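PDB 4L5R: interferon-activable protein 202 from Mus musculus, which binds double-stranded DNA without sequence specificity and inhibits AIM2 inflammasome activation, probably by sequestering cytosolic DNA. Local coordinates for residues 108-113 / 126-131; 151-156 / 184-189. One frame throughout, in Å; residues are numbered along the deposited sequence.

Contact 1. Residues 108-113 / 126-131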
ATOM      1  N   LYS A 108       5.721   5.094  -9.072  1.00 32.07           N
ATOM      2  CA  LYS A 108       4.473   5.092  -9.835  1.00 32.16           C
ATOM      3  C   LYS A 108       4.353   3.884 -10.743  1.00 34.13           C
ATOM      4  O   LYS A 108       3.284   3.614 -11.284  1.00 37.83           O
ATOM      5  CB  LYS A 108       4.354   6.368 -10.681  1.00 36.31           C
ATOM      6  CG  LYS A 108       4.265   7.638  -9.840  1.00 45.98           C
ATOM      7  CD  LYS A 108       3.690   8.813 -10.624  1.00 56.95           C
ATOM      8  CE  LYS A 108       4.674   9.360 -11.640  1.00 65.50           C
ATOM      9  NZ  LYS A 108       4.193  10.651 -12.212  1.00 70.39           N
ATOM     10  N   GLU A 109       5.457   3.166 -10.927  1.00 31.01           N
ATOM     11  CA  GLU A 109       5.454   2.056 -11.860  1.00 29.81           C
ATOM     12  C   GLU A 109       4.911   0.768 -11.242  1.00 31.08           C
ATOM     13  O   GLU A 109       4.943   0.575 -10.030  1.00 30.91           O
ATOM     14  CB  GLU A 109       6.857   1.846 -12.442  1.00 36.53           C
ATOM     15  CG  GLU A 109       7.210   2.895 -13.488  1.00 49.73           C
ATOM     16  CD  GLU A 109       8.633   2.776 -13.989  1.00 61.44           C
ATOM     17  OE1 GLU A 109       9.447   2.102 -13.316  1.00 55.03           O
ATOM     18  OE2 GLU A 109       8.934   3.357 -15.056  1.00 68.18           O
ATOM     19  N   THR A 110       4.386  -0.108 -12.087  1.00 25.86           N
ATOM     20  CA  THR A 110       3.954  -1.406 -11.620  1.00 26.68           C
ATOM     21  C   THR A 110       4.883  -2.474 -12.173  1.00 28.64           C
ATOM     22  O   THR A 110       5.215  -2.461 -13.352  1.00 27.29           O
ATOM     23  CB  THR A 110       2.506  -1.700 -12.050  1.00 26.22           C
ATOM     24  OG1 THR A 110       1.627  -0.776 -11.396  1.00 25.56           O
ATOM     25  CG2 THR A 110       2.129  -3.117 -11.668  1.00 23.43           C
ATOM     26  N   LEU A 111       5.329  -3.372 -11.302  1.00 29.35           N
ATOM     27  CA  LEU A 111       6.164  -4.493 -11.707  1.00 27.55           C
ATOM     28  C   LEU A 111       5.434  -5.406 -12.681  1.00 34.22           C
ATOM     29  O   LEU A 111       4.214  -5.620 -12.570  1.00 28.91           O
ATOM     30  CB  LEU A 111       6.512  -5.335 -10.485  1.00 29.35           C
ATOM     31  CG  LEU A 111       7.542  -4.866  -9.480  1.00 40.85           C
ATOM     32  CD1 LEU A 111       7.739  -5.987  -8.485  1.00 51.24           C
ATOM     33  CD2 LEU A 111       8.853  -4.541 -10.192  1.00 47.76           C
ATOM     34  N   LYS A 112       6.188  -5.966 -13.621  1.00 28.71           N
ATOM     35  CA  LYS A 112       5.666  -7.010 -14.495  1.00 24.38           C
ATOM     36  C   LYS A 112       5.171  -8.207 -13.676  1.00 26.45           C
ATOM     37  O   LYS A 112       5.787  -8.607 -12.682  1.00 26.31           O
ATOM     38  CB  LYS A 112       6.745  -7.471 -15.478  1.00 27.68           C
ATOM     39  CG  LYS A 112       7.079  -6.469 -16.574  1.00 36.54           C
ATOM     40  CD  LYS A 112       5.869  -6.134 -17.423  1.00 48.97           C
ATOM     41  CE  LYS A 112       6.277  -5.374 -18.676  1.00 62.10           C
ATOM     42  NZ  LYS A 112       5.099  -4.945 -19.478  1.00 61.48           N
ATOM     43  N   ILE A 113       4.053  -8.772 -14.101  1.00 24.23           N
ATOM     44  CA  ILE A 113       3.493  -9.928 -13.426  1.00 26.36           C
ATOM     45  C   ILE A 113       4.464 -11.103 -13.396  1.00 33.90           C
ATOM     46  O   ILE A 113       4.572 -11.801 -12.380  1.00 27.86           O
ATOM     47  CB  ILE A 113       2.148 -10.317 -14.053  1.00 30.13           C
ATOM     48  CG1 ILE A 113       1.105  -9.257 -13.676  1.00 25.07           C
ATOM     49  CG2 ILE A 113       1.701 -11.707 -13.581  1.00 28.03           C
ATOM     50  CD1 ILE A 113      -0.261  -9.510 -14.285  1.00 24.99           C
ATOM     51  N   TYR A 126       1.806  -4.154  -4.691  1.00 18.67           N
ATOM     52  CA  TYR A 126       1.016  -2.977  -4.995  1.00 21.48           C
ATOM     53  C   TYR A 126       1.136  -2.757  -6.476  1.00 24.74           C
ATOM     54  O   TYR A 126       2.195  -3.018  -7.055  1.00 26.45           O
ATOM     55  CB  TYR A 126       1.626  -1.737  -4.317  1.00 22.12           C
ATOM     56  CG  TYR A 126       1.556  -1.675  -2.813  1.00 25.15           C
ATOM     57  CD1 TYR A 126       2.300  -2.547  -2.023  1.00 20.59           C
ATOM     58  CD2 TYR A 126       0.781  -0.709  -2.181  1.00 23.54           C
ATOM     59  CE1 TYR A 126       2.256  -2.462  -0.644  1.00 25.37           C
ATOM     60  CE2 TYR A 126       0.734  -0.613  -0.797  1.00 21.69           C
ATOM     61  CZ  TYR A 126       1.473  -1.494  -0.037  1.00 21.15           C
ATOM     62  OH  TYR A 126       1.429  -1.406   1.333  1.00 20.40           O
ATOM     63  N   GLY A 127       0.087  -2.232  -7.100  1.00 20.53           N
ATOM     64  CA  GLY A 127       0.190  -1.900  -8.511  1.00 28.70           C
ATOM     65  C   GLY A 127      -1.131  -1.663  -9.210  1.00 22.03           C
ATOM     66  O   GLY A 127      -2.197  -1.833  -8.614  1.00 24.72           O
ATOM     67  N   VAL A 128      -1.048  -1.272 -10.479  1.00 25.92           N
ATOM     68  CA  VAL A 128      -2.217  -1.020 -11.320  1.00 22.90           C
ATOM     69  C   VAL A 128      -2.149  -2.022 -12.472  1.00 22.42           C
ATOM     70  O   VAL A 128      -1.106  -2.132 -13.156  1.00 21.11           O
ATOM     71  CB  VAL A 128      -2.163   0.397 -11.903  1.00 28.83           C
ATOM     72  CG1 VAL A 128      -3.340   0.648 -12.830  1.00 27.46           C
ATOM     73  CG2 VAL A 128      -2.088   1.441 -10.778  1.00 30.88           C
ATOM     74  N   PHE A 129      -3.229  -2.767 -12.679  1.00 25.52           N
ATOM     75  CA  PHE A 129      -3.220  -3.848 -13.677  1.00 22.55           C
ATOM     76  C   PHE A 129      -4.497  -3.869 -14.503  1.00 27.46           C
ATOM     77  O   PHE A 129      -5.597  -3.596 -13.989  1.00 28.49           O
ATOM     78  CB  PHE A 129      -3.115  -5.207 -12.990  1.00 26.77           C
ATOM     79  CG  PHE A 129      -1.972  -5.334 -12.037  1.00 25.82           C
ATOM     80  CD1 PHE A 129      -2.106  -4.936 -10.715  1.00 25.50           C
ATOM     81  CD2 PHE A 129      -0.757  -5.866 -12.462  1.00 22.65           C
ATOM     82  CE1 PHE A 129      -1.047  -5.061  -9.833  1.00 25.63           C
ATOM     83  CE2 PHE A 129       0.300  -6.003 -11.584  1.00 22.45           C
ATOM     84  CZ  PHE A 129       0.154  -5.603 -10.267  1.00 25.17           C
ATOM     85  N   ALA A 130      -4.365  -4.245 -15.771  1.00 23.30           N
ATOM     86  CA  ALA A 130      -5.534  -4.458 -16.618  1.00 26.96           C
ATOM     87  C   ALA A 130      -6.327  -5.656 -16.089  1.00 27.80           C
ATOM     88  O   ALA A 130      -5.757  -6.596 -15.528  1.00 28.33           O
ATOM     89  CB  ALA A 130      -5.100  -4.691 -18.062  1.00 29.90           C
ATOM     90  N   VAL A 131      -7.646  -5.617 -16.261  1.00 27.63           N
ATOM     91  CA  VAL A 131      -8.517  -6.681 -15.772  1.00 24.28           C
ATOM     92  C   VAL A 131      -9.038  -7.506 -16.951  1.00 30.76           C
ATOM     93  O   VAL A 131      -9.610  -6.967 -17.895  1.00 31.11           O
ATOM     94  CB  VAL A 131      -9.728  -6.122 -15.006  1.00 28.11           C
ATOM     95  CG1 VAL A 131     -10.709  -7.252 -14.686  1.00 32.51           C
ATOM     96  CG2 VAL A 131      -9.290  -5.436 -13.724  1.00 27.34           C
TER
HETATM   97  O   HOH W   1       4.374  -3.026  -8.590  1.00 25.85           O

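Contact 2. Residues 151-156 / 184-189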
ATOM      1  N   ASN A 151      -0.371 -13.189 -16.758  1.00 27.56           N
ATOM      2  CA  ASN A 151      -1.598 -12.973 -15.989  1.00 23.66           C
ATOM      3  C   ASN A 151      -1.495 -13.666 -14.642  1.00 26.27           C
ATOM      4  O   ASN A 151      -0.652 -14.540 -14.453  1.00 30.02           O
ATOM      5  CB  ASN A 151      -2.821 -13.466 -16.760  1.00 27.46           C
ATOM      6  CG  ASN A 151      -2.757 -14.949 -17.060  1.00 39.27           C
ATOM      7  OD1 ASN A 151      -2.939 -15.776 -16.170  1.00 39.49           O
ATOM      8  ND2 ASN A 151      -2.485 -15.291 -18.316  1.00 38.58           N
ATOM      9  N   ILE A 152      -2.341 -13.267 -13.694  1.00 26.94           N
ATOM     10  CA  ILE A 152      -2.307 -13.867 -12.376  1.00 24.17           C
ATOM     11  C   ILE A 152      -3.679 -13.694 -11.723  1.00 25.54           C
ATOM     12  O   ILE A 152      -4.404 -12.746 -12.018  1.00 25.07           O
ATOM     13  CB  ILE A 152      -1.169 -13.259 -11.505  1.00 27.69           C
ATOM     14  CG1 ILE A 152      -0.982 -14.066 -10.212  1.00 30.02           C
ATOM     15  CG2 ILE A 152      -1.421 -11.790 -11.237  1.00 29.05           C
ATOM     16  CD1 ILE A 152       0.204 -13.626  -9.339  1.00 28.86           C
ATOM     17  N   LYS A 153      -4.044 -14.630 -10.860  1.00 24.37           N
ATOM     18  CA  LYS A 153      -5.327 -14.548 -10.163  1.00 27.42           C
ATOM     19  C   LYS A 153      -5.232 -13.659  -8.923  1.00 27.36           C
ATOM     20  O   LYS A 153      -4.264 -13.736  -8.172  1.00 24.75           O
ATOM     21  CB  LYS A 153      -5.779 -15.943  -9.756  1.00 30.24           C
ATOM     22  CG  LYS A 153      -7.160 -16.011  -9.153  1.00 36.20           C
ATOM     23  CD  LYS A 153      -7.306 -17.330  -8.423  1.00 39.87           C
ATOM     24  CE  LYS A 153      -8.652 -17.935  -8.645  1.00 36.21           C
ATOM     25  NZ  LYS A 153      -8.698 -19.263  -7.982  1.00 44.83           N
ATOM     26  N   VAL A 154      -6.238 -12.813  -8.725  1.00 23.81           N
ATOM     27  CA  VAL A 154      -6.348 -12.015  -7.511  1.00 23.44           C
ATOM     28  C   VAL A 154      -7.541 -12.521  -6.715  1.00 32.66           C
ATOM     29  O   VAL A 154      -8.645 -12.652  -7.254  1.00 31.60           O
ATOM     30  CB  VAL A 154      -6.541 -10.523  -7.833  1.00 19.37           C
ATOM     31  CG1 VAL A 154      -6.706  -9.706  -6.547  1.00 25.98           C
ATOM     32  CG2 VAL A 154      -5.330  -9.998  -8.653  1.00 24.94           C
ATOM     33  N   VAL A 155      -7.300 -12.826  -5.444  1.00 24.78           N
ATOM     34  CA  VAL A 155      -8.332 -13.279  -4.522  1.00 24.58           C
ATOM     35  C   VAL A 155      -8.579 -12.252  -3.423  1.00 29.13           C
ATOM     36  O   VAL A 155      -7.706 -11.999  -2.586  1.00 25.42           O
ATOM     37  CB  VAL A 155      -7.972 -14.657  -3.902  1.00 20.20           C
ATOM     38  CG1 VAL A 155      -9.012 -15.077  -2.856  1.00 28.01           C
ATOM     39  CG2 VAL A 155      -7.864 -15.736  -5.014  1.00 22.94           C
ATOM     40  N   TRP A 156      -9.775 -11.666  -3.440  1.00 24.85           N
ATOM     41  CA  TRP A 156     -10.230 -10.740  -2.405  1.00 24.19           C
ATOM     42  C   TRP A 156     -11.189 -11.493  -1.484  1.00 26.36           C
ATOM     43  O   TRP A 156     -12.295 -11.892  -1.890  1.00 32.05           O
ATOM     44  CB  TRP A 156     -10.895  -9.521  -3.057  1.00 26.53           C
ATOM     45  CG  TRP A 156     -11.575  -8.566  -2.109  1.00 30.61           C
ATOM     46  CD1 TRP A 156     -12.907  -8.543  -1.781  1.00 29.16           C
ATOM     47  CD2 TRP A 156     -10.966  -7.481  -1.386  1.00 27.33           C
ATOM     48  NE1 TRP A 156     -13.159  -7.517  -0.906  1.00 28.82           N
ATOM     49  CE2 TRP A 156     -11.984  -6.856  -0.639  1.00 24.53           C
ATOM     50  CE3 TRP A 156      -9.663  -6.985  -1.295  1.00 25.80           C
ATOM     51  CZ2 TRP A 156     -11.740  -5.756   0.177  1.00 26.18           C
ATOM     52  CZ3 TRP A 156      -9.416  -5.888  -0.462  1.00 23.90           C
ATOM     53  CH2 TRP A 156     -10.452  -5.288   0.257  1.00 29.66           C
ATOM     54  N   LYS A 184      -0.440 -22.693  -8.889  1.00 62.96           N
ATOM     55  CA  LYS A 184      -0.238 -21.362  -9.452  1.00 58.66           C
ATOM     56  C   LYS A 184      -0.110 -20.276  -8.388  1.00 47.37           C
ATOM     57  O   LYS A 184      -0.882 -20.237  -7.427  1.00 49.67           O
ATOM     58  CB  LYS A 184      -1.347 -21.006 -10.450  1.00 70.65           C
ATOM     59  CG  LYS A 184      -1.088 -21.521 -11.861  1.00 76.74           C
ATOM     60  CD  LYS A 184      -1.786 -20.676 -12.921  1.00 79.03           C
ATOM     61  CE  LYS A 184      -3.254 -21.051 -13.081  1.00 76.81           C
ATOM     62  NZ  LYS A 184      -3.908 -20.252 -14.158  1.00 75.64           N
ATOM     63  N   PRO A 185       0.881 -19.391  -8.554  1.00 36.97           N
ATOM     64  CA  PRO A 185       0.969 -18.240  -7.653  1.00 32.89           C
ATOM     65  C   PRO A 185      -0.266 -17.358  -7.821  1.00 26.57           C
ATOM     66  O   PRO A 185      -0.853 -17.315  -8.903  1.00 29.00           O
ATOM     67  CB  PRO A 185       2.217 -17.498  -8.145  1.00 35.29           C
ATOM     68  CG  PRO A 185       3.011 -18.518  -8.894  1.00 43.38           C
ATOM     69  CD  PRO A 185       1.999 -19.438  -9.516  1.00 35.98           C
ATOM     70  N   ILE A 186      -0.647 -16.648  -6.762  1.00 28.75           N
ATOM     71  CA  ILE A 186      -1.785 -15.756  -6.826  1.00 24.95           C
ATOM     72  C   ILE A 186      -1.511 -14.573  -5.913  1.00 24.10           C
ATOM     73  O   ILE A 186      -0.578 -14.607  -5.116  1.00 27.19           O
ATOM     74  CB  ILE A 186      -3.078 -16.426  -6.317  1.00 24.14           C
ATOM     75  CG1 ILE A 186      -2.924 -16.801  -4.844  1.00 28.68           C
ATOM     76  CG2 ILE A 186      -3.444 -17.659  -7.169  1.00 31.88           C
ATOM     77  CD1 ILE A 186      -4.200 -17.351  -4.210  1.00 37.27           C
ATOM     78  N   LEU A 187      -2.335 -13.542  -6.020  1.00 25.56           N
ATOM     79  CA  LEU A 187      -2.289 -12.444  -5.063  1.00 24.45           C
ATOM     80  C   LEU A 187      -3.533 -12.542  -4.194  1.00 26.39           C
ATOM     81  O   LEU A 187      -4.648 -12.589  -4.712  1.00 31.62           O
ATOM     82  CB  LEU A 187      -2.281 -11.116  -5.800  1.00 20.31           C
ATOM     83  CG  LEU A 187      -1.149 -10.972  -6.801  1.00 25.09           C
ATOM     84  CD1 LEU A 187      -1.257  -9.612  -7.481  1.00 29.02           C
ATOM     85  CD2 LEU A 187       0.185 -11.144  -6.062  1.00 18.89           C
ATOM     86  N   HIS A 188      -3.339 -12.589  -2.880  1.00 23.49           N
ATOM     87  CA  HIS A 188      -4.435 -12.822  -1.938  1.00 25.34           C
ATOM     88  C   HIS A 188      -4.540 -11.640  -0.977  1.00 25.71           C
ATOM     89  O   HIS A 188      -3.525 -11.079  -0.546  1.00 23.13           O
ATOM     90  CB  HIS A 188      -4.182 -14.122  -1.158  1.00 22.65           C
ATOM     91  CG  HIS A 188      -5.384 -14.648  -0.431  1.00 26.12           C
ATOM     92  ND1 HIS A 188      -5.830 -14.114   0.759  1.00 32.50           N
ATOM     93  CD2 HIS A 188      -6.220 -15.675  -0.720  1.00 33.03           C
ATOM     94  CE1 HIS A 188      -6.894 -14.784   1.168  1.00 37.29           C
ATOM     95  NE2 HIS A 188      -7.154 -15.734   0.286  1.00 28.13           N
ATOM     96  N   SER A 189      -5.763 -11.248  -0.630  1.00 25.61           N
ATOM     97  CA  SER A 189      -5.928 -10.126   0.276  1.00 23.56           C
ATOM     98  C   SER A 189      -5.416 -10.473   1.672  1.00 23.22           C
ATOM     99  O   SER A 189      -5.351 -11.650   2.046  1.00 28.42           O
ATOM    100  CB  SER A 189      -7.400  -9.714   0.352  1.00 27.92           C
ATOM    101  OG  SER A 189      -8.207 -10.811   0.743  1.00 28.52           O
TER
HETATM  102  O   HOH W   2      -2.792 -17.191 -10.804  1.00 34.95           O

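Contact 1. Residues 108-113 / 126-131
The loop around T110 passes over the strand at G127, where the two CA atoms come within 4.9 Å without strand pairing. T110 does most of the work, using both ends of its side chain. With chi1 at -65°, its methyl CG2 lies anti to the backbone N and OG1 falls beside that N. The hydroxyl oxygen receives the amide hydrogen of V128: N to OG1 is 2.9 Å and the bond is nearly straight at 172°. The methyl meets the ring of F129 obliquely, with CG2 3.4 Å from CE2 and almost as near CZ. I113, the first residue of helix 113-116, adds its CG1 at 4.0 Å from the same CE2. On the methyl side of T110 a water joins the two backbones, taking a hydrogen bond from L111 N at 2.9 Å and giving one to Y126 O at 2.7 Å.

G127 fits under T110 because it has no side chain: a CB built there would sit 2.7 Å from T110 CG2, and at these backbone angles it would also press on the carbonyl O of Y126, so glycine suits the position twice over. G127 and F129 bond through their backbones to L173 and L171 of strand 171-174, while A130 pairs with K146 of strand 141-146. V128 N, before the A130-K146 pairing begins, takes the T110 hydroxyl as its acceptor. On the loop side, D147 takes the amide of I113 through OD2.

The chemistry is therefore divided: a threonine hydroxyl satisfies a strand amide, its methyl closes against a buried aromatic ring, and a water bridges a carbonyl and an amide, joining the segment that leads from helix 101-108 into the second OB fold to strand 124-136.

Contact 2. Residues 151-156 / 184-189
V155 CG1 and H188 CG both lie anti to their own backbone N, at chi1 176° and -165°, and CG1 meets the CD2-NE2 side of the imidazole, 3.6 Å from H188 CD2. V155 O lies over one face of that ring, near its rim. In the ring plane, H188 ND1 donates to a lone pair of S189 O at 2.8 Å, and this bond, with the packing of V155, holds the ring's rotation. With an alanine here, V155 CG1 would probably lose its aromatic neighbour and S189 O this donor.

The backbones run parallel: L187 N donates to K153 O, V155 N to L187 O and S189 N to V155 O, all at 2.8 to 2.9 Å, the last more bent at 145°. I152 CD1 packs on L187 CG at 3.9 Å. K153 lies alongside I186 on the same face as V155 and H188, and its NZ reaches out of the pair to form a salt bridge with a phosphate of the bound DNA.

This is the parallel strand pair of an OB barrel: strand 141-146 flanks 151-156, strand 176-179 flanks 186-188, and L173 of strand 171-174 packs on V154 and L187, consistent with their side of the sheet facing the barrel interior.

Overall arrangement
Contact 1 closes before contact 2 opens along the chain, and their centres lie about 13 Å apart. Strands 126-131, 151-156 and 186-188 belong to the second OB barrel of the first HIN-200 domain and to one curled mixed sheet, with strand 141-146 between 124-136 and 151-156; 108-113 is the segment leading into that barrel. The contacts touch directly where I113 CG2 packs 3.8 Å from N151 O and also against I152. Contact 1 sets the segment between helices 101-108 and 113-116 against the barrel, its nearest atom about 10 Å from the DNA. The nearest atom of contact 2 is about 3 Å from the DNA, placing K153 on the DNA-binding surface.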